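Local coordinates for Orf34 (Pseudomonas syringae pv. syringae, PDB 5KLP), which acetylates serine, threonine and lysine residues of host proteins such as tubulin, using acetyl-CoA and the activating cofactor inositol hexakisphosphate, and so weakens plant immunity, at residues Val146-Gly149 against Ala150-Gln154; Ala184-Asp187 against Asp188-Met191; Asp326-Arg329 against Leu330-Ile333. The protein carries 10 engineered substitutions. One frame throughout, in Å; residues are numbered along the deposited sequence.

Overall arrangement
Each contact is local, formed by two consecutive pieces of chain, and the three follow one another without nesting or crossing. Contact 1 (146-154) turns the chain out of strand 138-143 into helix 153-167. Contact 2 (184-191) makes the next such entry, from strand 175-179 into helix 189-202; its centre lies about 14 Å from that of contact 1, with nearest atoms about 6 Å apart. Contact 3 (326-333) closes no loop but is one stretch of the C-terminal helix 324-340, beside inositol hexakisphosphate. Contacts 2 and 3 touch through a salt bridge from Asp188 OD1 to Arg329 NH1 (3.1 Å), tying the catalytic helix's entrance to a helix that contributes to the cofactor site.

Contact 1: residues Val146-Gly149 against Ala150-Gln154; sequences VIVG and ARYQQ
Val148 and Tyr152 meet across a type I beta turn, Gly149 to Tyr152, in the loop that carries the chain from strand 138-143 into helix 153-167. The turn is closed by Tyr152 N donating to Gly149 O at 2.8 Å with an N-H...O angle of 157°; the donor stands well above the carbonyl plane. Gly149 has a positive phi (93°), a backbone conformation that glycine readily adopts.

The two side chains run alongside each other in the same direction. Val148 CG1 approaches the ring obliquely, 3.5 Å from Tyr152 CD1; with CG1 anti to the backbone N (chi1 169°), this branch is the one that reaches the ring. On the backbone side, Val148 O lies 3.3 Å from Tyr152 CA in a CA-H...O contact. Tyr152 is the N-cap residue of the helix, and just beyond it Gln154 CB packs 3.2 Å from Ile147 O, so the first helical turn rests on the loop backbone. Gln153 folds back, its NE2 donating to Arg151 O at 3.0 Å and nearly straight, with the acceptor in the amide plane.

Ala150 belongs to the CoA site. The amide of Gln154 leads away to Arg157 and to the catalytic Glu143, making it a second-shell partner of the active site. Around the turn, helix 230-238 receives Ile147 and Tyr152 through Leu231 and Leu234, while strand 175-179 meets Val146 and Ile147 through Glu179 and Ile177.

Contact 2: residues Ala184-Asp187 against Asp188-Met191; sequences ATSD and DCVM. Engineered in segment 184-187: Ala184 (natural residue Lys).
The active-site cysteine, Cys189, meets Ser186 where a loop enters helix 189-202, and the loop also supplies Ala184 and Thr185 to the CoA site. Ala184 is an engineered residue, lysine in the natural protein. A type I beta turn runs from Ser186 to Cys189, with their CA atoms 5.3 Å apart. The thiol comes back over the turn: Cys189 SG is 3.6 Å from Ser186 CA and 4.0 Å from Ser186 CB, a position set by a chi1 of -84° that holds SG beside its own backbone N.

No direct hydrogen bond joins 184-187 to 188-191; two waters bridge them instead. Water 1 donates to Thr185 O at 2.7 Å and accepts a weak bond from Asp188 N. Water 2 donates to Asp187 O and accepts from Val190 N at 3.0 Å, linking the loop to an amide of the first helical turn. Upstream, Thr185 OG1 accepts from Asp187 N at 3.2 Å, an ST turn that overlaps the start of the beta turn.

Asp188 holds the N-cap position, but its carboxylate makes no capping bond. It is buried and turned to arginines, Arg329 and Arg51, a pairing that probably favours its charged form. Ser186 touches His123, and the Cys189 side chain is about 5 Å from that of Glu143. Cys189, His123 and Glu143 are the active-site residues, a Cys-His-Glu catalytic triad with its nucleophile at the start of a helix, consistent with the cysteine-protease-like framework to which the YopJ family is assigned.

Contact 3: residues Asp326-Arg329 against Leu330-Ile333; sequences DGFR and LQEI. With IHP (inositol hexakisphosphate), chain D.
One face of the Phe328 ring is covered by Glu332, one helical turn further on, while a phosphate oxygen of inositol hexakisphosphate, O42, lies at the ring's edge near its plane. The ring of His263 also meets it, the planes inclined at about 45°. Glu332 CG sits 3.7 Å from the Phe328 ring centroid, a CH-pi contact, and the carboxylate beyond it stacks on the ring with the planes 7° apart. A bend at chi2 (-50°) folds the carboxylate back over the ring. Gln331 NE2 approaches Phe328 CE1 obliquely at 3.3 Å, its amide plane steeply inclined to the ring.

That amide nitrogen serves two acceptors: it donates to O42 of the cofactor at 3.0 Å and to Glu332 OE2 at 2.9 Å, the latter almost straight and in the amide plane. Glu332 thereby fixes the rotation of the amide that grips the phosphate, while its OE2 also pairs with Arg335. These side chains line the cofactor pocket from helix 324-340, whose i to i+4 bonds include Glu332 N to Phe328 O at 2.9 Å.

Another flank of the helix is apolar in part. Arg329 CG and Ile333 CD1 lie side by side at 4.0 Å; Leu330 packs on Ile27 and Leu30, and Ile333 on Leu30 and Ala48. Arg329 NH1 pairs with Asp65 of helix 61-79.

Contact 1: residues Val146-Gly149 against Ala150-Gln154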
loop_
_atom_site.group_PDB
_atom_site.type_symbol
_atom_site.label_atom_id
_atom_site.label_comp_id
_atom_site.label_asym_id
_atom_site.label_seq_id
_atom_site.Cartn_x
_atom_site.Cartn_y
_atom_site.Cartn_z
ATOM N N VAL A 146 -8.423 -5.786 -2.002
ATOM C CA VAL A 146 -9.540 -5.611 -2.931
ATOM C C VAL A 146 -10.494 -4.533 -2.439
ATOM O O VAL A 146 -10.635 -4.316 -1.231
ATOM C CB VAL A 146 -10.325 -6.923 -3.139
ATOM C CG1 VAL A 146 -9.463 -7.947 -3.868
ATOM C CG2 VAL A 146 -10.826 -7.488 -1.800
ATOM N N ILE A 147 -11.138 -3.845 -3.376
ATOM C CA ILE A 147 -12.068 -2.782 -3.026
ATOM C C ILE A 147 -13.322 -3.325 -2.346
ATOM O O ILE A 147 -13.794 -2.775 -1.345
ATOM C CB ILE A 147 -12.473 -1.959 -4.269
ATOM C CG1 ILE A 147 -11.287 -1.104 -4.730
ATOM C CG2 ILE A 147 -13.674 -1.069 -3.956
ATOM C CD1 ILE A 147 -11.510 -0.403 -6.077
ATOM N N VAL A 148 -13.848 -4.425 -2.870
ATOM C CA VAL A 148 -15.173 -4.866 -2.449
ATOM C C VAL A 148 -15.150 -5.724 -1.195
ATOM O O VAL A 148 -15.802 -5.387 -0.206
ATOM C CB VAL A 148 -15.879 -5.626 -3.586
ATOM C CG1 VAL A 148 -17.133 -6.312 -3.071
ATOM C CG2 VAL A 148 -16.195 -4.653 -4.731
ATOM N N GLY A 149 -14.397 -6.822 -1.227
ATOM C CA GLY A 149 -14.287 -7.699 -0.077
ATOM C C GLY A 149 -15.291 -8.831 -0.111
ATOM O O GLY A 149 -16.426 -8.654 -0.549
ATOM N N ALA A 150 -14.871 -9.990 0.384
ATOM C CA ALA A 150 -15.658 -11.217 0.279
ATOM C C ALA A 150 -17.036 -11.094 0.926
ATOM O O ALA A 150 -17.973 -11.774 0.523
ATOM C CB ALA A 150 -14.888 -12.389 0.895
ATOM N N ARG A 151 -17.169 -10.214 1.914
ATOM C CA ARG A 151 -18.472 -9.976 2.531
ATOM C C ARG A 151 -18.925 -8.517 2.310
ATOM O O ARG A 151 -19.747 -7.985 3.065
ATOM C CB ARG A 151 -18.389 -10.324 4.026
ATOM C CG ARG A 151 -18.021 -11.799 4.247
ATOM C CD ARG A 151 -17.510 -12.160 5.659
ATOM N NE ARG A 151 -18.263 -11.564 6.761
ATOM C CZ ARG A 151 -17.782 -10.659 7.609
ATOM N NH1 ARG A 151 -16.538 -10.216 7.491
ATOM N NH2 ARG A 151 -18.550 -10.193 8.583
ATOM N N TYR A 152 -18.402 -7.899 1.246
ATOM C CA TYR A 152 -18.723 -6.514 0.857
ATOM C C TYR A 152 -18.407 -5.491 1.944
ATOM O O TYR A 152 -18.914 -4.374 1.910
ATOM C CB TYR A 152 -20.198 -6.375 0.444
ATOM C CG TYR A 152 -20.607 -7.384 -0.599
ATOM C CD1 TYR A 152 -20.320 -7.173 -1.934
ATOM C CD2 TYR A 152 -21.282 -8.544 -0.246
ATOM C CE1 TYR A 152 -20.682 -8.096 -2.897
ATOM C CE2 TYR A 152 -21.652 -9.473 -1.200
ATOM C CZ TYR A 152 -21.348 -9.245 -2.526
ATOM O OH TYR A 152 -21.711 -10.165 -3.480
ATOM N N GLN A 153 -17.573 -5.868 2.909
ATOM C CA GLN A 153 -17.248 -4.956 4.002
ATOM C C GLN A 153 -16.275 -3.851 3.568
ATOM O O GLN A 153 -16.472 -2.678 3.912
ATOM C CB GLN A 153 -16.690 -5.730 5.188
ATOM C CG GLN A 153 -17.675 -6.779 5.723
ATOM C CD GLN A 153 -18.946 -6.165 6.294
ATOM O OE1 GLN A 153 -18.935 -5.562 7.368
ATOM N NE2 GLN A 153 -20.057 -6.326 5.572
ATOM N N GLN A 154 -15.223 -4.200 2.828
ATOM C CA GLN A 154 -14.279 -3.164 2.385
ATOM C C GLN A 154 -14.993 -2.111 1.537
ATOM O O GLN A 154 -14.684 -0.923 1.625
ATOM C CB GLN A 154 -13.104 -3.744 1.588
ATOM C CG GLN A 154 -11.850 -4.077 2.401
ATOM C CD GLN A 154 -11.256 -2.907 3.192
ATOM O OE1 GLN A 154 -11.689 -2.636 4.305
ATOM N NE2 GLN A 154 -10.236 -2.236 2.632
#

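Contact 2: residues Ala184-Asp187 against Asp188-Met191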
loop_
_atom_site.group_PDB
_atom_site.type_symbol
_atom_site.label_atom_id
_atom_site.label_comp_id
_atom_site.label_asym_id
_atom_site.label_seq_id
_atom_site.Cartn_x
_atom_site.Cartn_y
_atom_site.Cartn_z
ATOM N N ALA A 184 -2.454 -10.960 -0.348
ATOM C CA ALA A 184 -3.278 -12.166 -0.353
ATOM C C ALA A 184 -4.223 -12.201 0.842
ATOM O O ALA A 184 -5.251 -12.868 0.812
ATOM C CB ALA A 184 -2.403 -13.399 -0.365
ATOM N N THR A 185 -3.851 -11.499 1.908
ATOM C CA THR A 185 -4.702 -11.370 3.089
ATOM C C THR A 185 -4.708 -9.922 3.536
ATOM O O THR A 185 -4.062 -9.076 2.929
ATOM C CB THR A 185 -4.232 -12.259 4.261
ATOM O OG1 THR A 185 -3.019 -11.736 4.811
ATOM C CG2 THR A 185 -3.994 -13.682 3.797
ATOM N N SER A 186 -5.432 -9.621 4.601
ATOM C CA SER A 186 -5.408 -8.258 5.109
ATOM C C SER A 186 -4.494 -8.143 6.327
ATOM O O SER A 186 -4.393 -7.081 6.939
ATOM C CB SER A 186 -6.825 -7.781 5.425
ATOM O OG SER A 186 -7.515 -7.503 4.211
ATOM N N ASP A 187 -3.782 -9.218 6.648
ATOM C CA ASP A 187 -2.916 -9.206 7.839
ATOM C C ASP A 187 -1.667 -8.334 7.697
ATOM O O ASP A 187 -1.099 -7.885 8.702
ATOM C CB ASP A 187 -2.448 -10.628 8.181
ATOM C CG ASP A 187 -3.588 -11.616 8.303
ATOM O OD1 ASP A 187 -4.729 -11.186 8.576
ATOM O OD2 ASP A 187 -3.335 -12.830 8.140
ATOM N N ASP A 188 -1.244 -8.089 6.460
ATOM C CA ASP A 188 -0.025 -7.317 6.212
ATOM C C ASP A 188 -0.284 -5.945 5.594
ATOM O O ASP A 188 0.637 -5.302 5.094
ATOM C CB ASP A 188 0.936 -8.109 5.313
ATOM C CG ASP A 188 1.371 -9.433 5.932
ATOM O OD1 ASP A 188 1.942 -9.441 7.047
ATOM O OD2 ASP A 188 1.116 -10.482 5.309
ATOM N N CYS A 189 -1.524 -5.476 5.664
ATOM C CA CYS A 189 -1.910 -4.292 4.913
ATOM C C CYS A 189 -1.169 -3.039 5.356
ATOM O O CYS A 189 -0.943 -2.141 4.555
ATOM C CB CYS A 189 -3.424 -4.087 5.025
ATOM S SG CYS A 189 -4.324 -5.083 3.792
ATOM N N VAL A 190 -0.755 -2.986 6.615
ATOM C CA VAL A 190 0.039 -1.859 7.051
ATOM C C VAL A 190 1.379 -1.834 6.319
ATOM O O VAL A 190 1.835 -0.772 5.918
ATOM C CB VAL A 190 0.293 -1.877 8.560
ATOM C CG1 VAL A 190 1.168 -0.712 8.958
ATOM C CG2 VAL A 190 -1.029 -1.827 9.333
HETATM N N MSE A 191 2.008 -2.998 6.159
HETATM C CA MSE A 191 3.301 -3.078 5.485
HETATM C C MSE A 191 3.148 -2.753 3.991
HETATM O O MSE A 191 3.993 -2.053 3.428
HETATM C CB MSE A 191 3.933 -4.463 5.676
HETATM C CG MSE A 191 4.529 -4.680 7.075
HETATM SE SE MSE A 191 5.846 -3.258 7.521
HETATM C CE MSE A 191 4.764 -2.272 8.837
HETATM O O HOH W 1 -1.855 -7.783 3.809
HETATM O O HOH W 2 -0.147 -5.188 8.569
#

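Contact 3: residues Asp326-Arg329 against Leu330-Ile333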
loop_
_atom_site.group_PDB
_atom_site.type_symbol
_atom_site.label_atom_id
_atom_site.label_comp_id
_atom_site.label_asym_id
_atom_site.label_seq_id
_atom_site.Cartn_x
_atom_site.Cartn_y
_atom_site.Cartn_z
ATOM N N ASP A 326 7.057 -9.828 4.258
ATOM C CA ASP A 326 7.587 -10.090 5.599
ATOM C C ASP A 326 9.055 -9.675 5.653
ATOM O O ASP A 326 9.556 -9.230 6.691
ATOM C CB ASP A 326 7.385 -11.566 5.944
ATOM C CG ASP A 326 5.905 -11.973 5.869
ATOM O OD1 ASP A 326 5.039 -11.294 6.489
ATOM O OD2 ASP A 326 5.594 -12.921 5.126
ATOM N N GLY A 327 9.727 -9.777 4.510
ATOM C CA GLY A 327 11.079 -9.267 4.368
ATOM C C GLY A 327 11.112 -7.746 4.451
ATOM O O GLY A 327 12.010 -7.167 5.061
ATOM N N PHE A 328 10.132 -7.097 3.827
ATOM C CA PHE A 328 10.032 -5.646 3.904
ATOM C C PHE A 328 9.868 -5.192 5.368
ATOM O O PHE A 328 10.458 -4.199 5.784
ATOM C CB PHE A 328 8.871 -5.132 3.034
ATOM C CG PHE A 328 8.637 -3.648 3.159
ATOM C CD1 PHE A 328 9.547 -2.740 2.634
ATOM C CD2 PHE A 328 7.538 -3.164 3.848
ATOM C CE1 PHE A 328 9.350 -1.368 2.772
ATOM C CE2 PHE A 328 7.337 -1.803 3.998
ATOM C CZ PHE A 328 8.246 -0.901 3.457
ATOM N N ARG A 329 9.082 -5.929 6.149
ATOM C CA ARG A 329 8.887 -5.572 7.555
ATOM C C ARG A 329 10.210 -5.627 8.323
ATOM O O ARG A 329 10.487 -4.740 9.116
ATOM C CB ARG A 329 7.845 -6.471 8.225
ATOM C CG ARG A 329 7.570 -6.120 9.701
ATOM C CD ARG A 329 6.282 -6.813 10.179
ATOM N NE ARG A 329 6.150 -8.065 9.462
ATOM C CZ ARG A 329 5.075 -8.477 8.805
ATOM N NH1 ARG A 329 3.950 -7.772 8.779
ATOM N NH2 ARG A 329 5.139 -9.630 8.183
ATOM N N LEU A 330 11.006 -6.667 8.084
ATOM C CA LEU A 330 12.323 -6.798 8.699
ATOM C C LEU A 330 13.210 -5.604 8.326
ATOM O O LEU A 330 13.947 -5.070 9.154
ATOM C CB LEU A 330 12.981 -8.109 8.259
ATOM C CG LEU A 330 12.184 -9.383 8.590
ATOM C CD1 LEU A 330 12.938 -10.626 8.147
ATOM C CD2 LEU A 330 11.862 -9.469 10.080
ATOM N N GLN A 331 13.140 -5.201 7.062
ATOM C CA GLN A 331 13.889 -4.053 6.570
ATOM C C GLN A 331 13.507 -2.769 7.304
ATOM O O GLN A 331 14.378 -1.971 7.679
ATOM C CB GLN A 331 13.657 -3.884 5.069
ATOM C CG GLN A 331 14.086 -2.548 4.526
ATOM C CD GLN A 331 13.670 -2.368 3.075
ATOM O OE1 GLN A 331 14.270 -2.948 2.167
ATOM N NE2 GLN A 331 12.605 -1.596 2.858
ATOM N N GLU A 332 12.207 -2.575 7.515
ATOM C CA GLU A 332 11.726 -1.362 8.171
ATOM C C GLU A 332 12.126 -1.301 9.649
ATOM O O GLU A 332 12.519 -0.254 10.146
ATOM C CB GLU A 332 10.217 -1.258 8.029
ATOM C CG GLU A 332 9.805 -1.081 6.583
ATOM C CD GLU A 332 10.585 0.038 5.924
ATOM O OE1 GLU A 332 10.233 1.215 6.177
ATOM O OE2 GLU A 332 11.550 -0.254 5.173
ATOM N N ILE A 333 12.020 -2.429 10.337
ATOM C CA ILE A 333 12.395 -2.488 11.754
ATOM C C ILE A 333 13.885 -2.219 11.897
ATOM O O ILE A 333 14.313 -1.424 12.752
ATOM C CB ILE A 333 12.016 -3.846 12.353
ATOM C CG1 ILE A 333 10.496 -4.023 12.282
ATOM C CG2 ILE A 333 12.520 -3.974 13.791
ATOM C CD1 ILE A 333 10.015 -5.367 12.736
HETATM C C1 IHP D . 15.900 -0.486 -0.537
HETATM C C2 IHP D . 14.422 -1.077 -0.637
HETATM C C3 IHP D . 14.129 -2.595 -0.945
HETATM C C4 IHP D . 15.439 -3.457 -1.258
HETATM C C5 IHP D . 16.694 -2.723 -1.692
HETATM C C6 IHP D . 16.934 -1.678 -0.612
HETATM O O11 IHP D . 16.122 0.473 -1.399
HETATM P P1 IHP D . 16.586 2.086 -1.171
HETATM O O21 IHP D . 15.848 2.983 -2.162
HETATM O O31 IHP D . 18.091 2.231 -1.419
HETATM O O41 IHP D . 16.313 2.634 0.219
HETATM O O12 IHP D . 13.566 -0.270 -1.352
HETATM P P2 IHP D . 12.277 0.414 -0.513
HETATM O O22 IHP D . 12.814 1.296 0.635
HETATM O O32 IHP D . 11.333 1.258 -1.376
HETATM O O42 IHP D . 11.483 -0.720 0.179
HETATM O O13 IHP D . 13.325 -2.601 -1.933
HETATM P P3 IHP D . 11.753 -3.138 -2.216
HETATM O O23 IHP D . 10.620 -2.557 -1.369
HETATM O O33 IHP D . 11.696 -2.528 -3.616
HETATM O O43 IHP D . 11.610 -4.656 -2.265
HETATM O O14 IHP D . 15.185 -4.457 -2.115
HETATM P P4 IHP D . 14.905 -5.981 -1.639
HETATM O O24 IHP D . 13.474 -6.157 -1.127
HETATM O O34 IHP D . 15.177 -6.997 -2.767
HETATM O O44 IHP D . 15.844 -6.366 -0.480
HETATM O O15 IHP D . 16.731 -2.298 -2.965
HETATM P P5 IHP D . 17.787 -2.941 -4.141
HETATM O O25 IHP D . 18.426 -4.242 -3.642
HETATM O O35 IHP D . 17.019 -3.270 -5.451
HETATM O O45 IHP D . 18.924 -1.977 -4.494
HETATM O O16 IHP D . 18.180 -1.213 -0.679
HETATM P P6 IHP D . 19.091 -0.784 0.610
HETATM O O26 IHP D . 18.820 -1.721 1.785
HETATM O O36 IHP D . 20.593 -0.831 0.275
HETATM O O46 IHP D . 18.773 0.650 1.046
#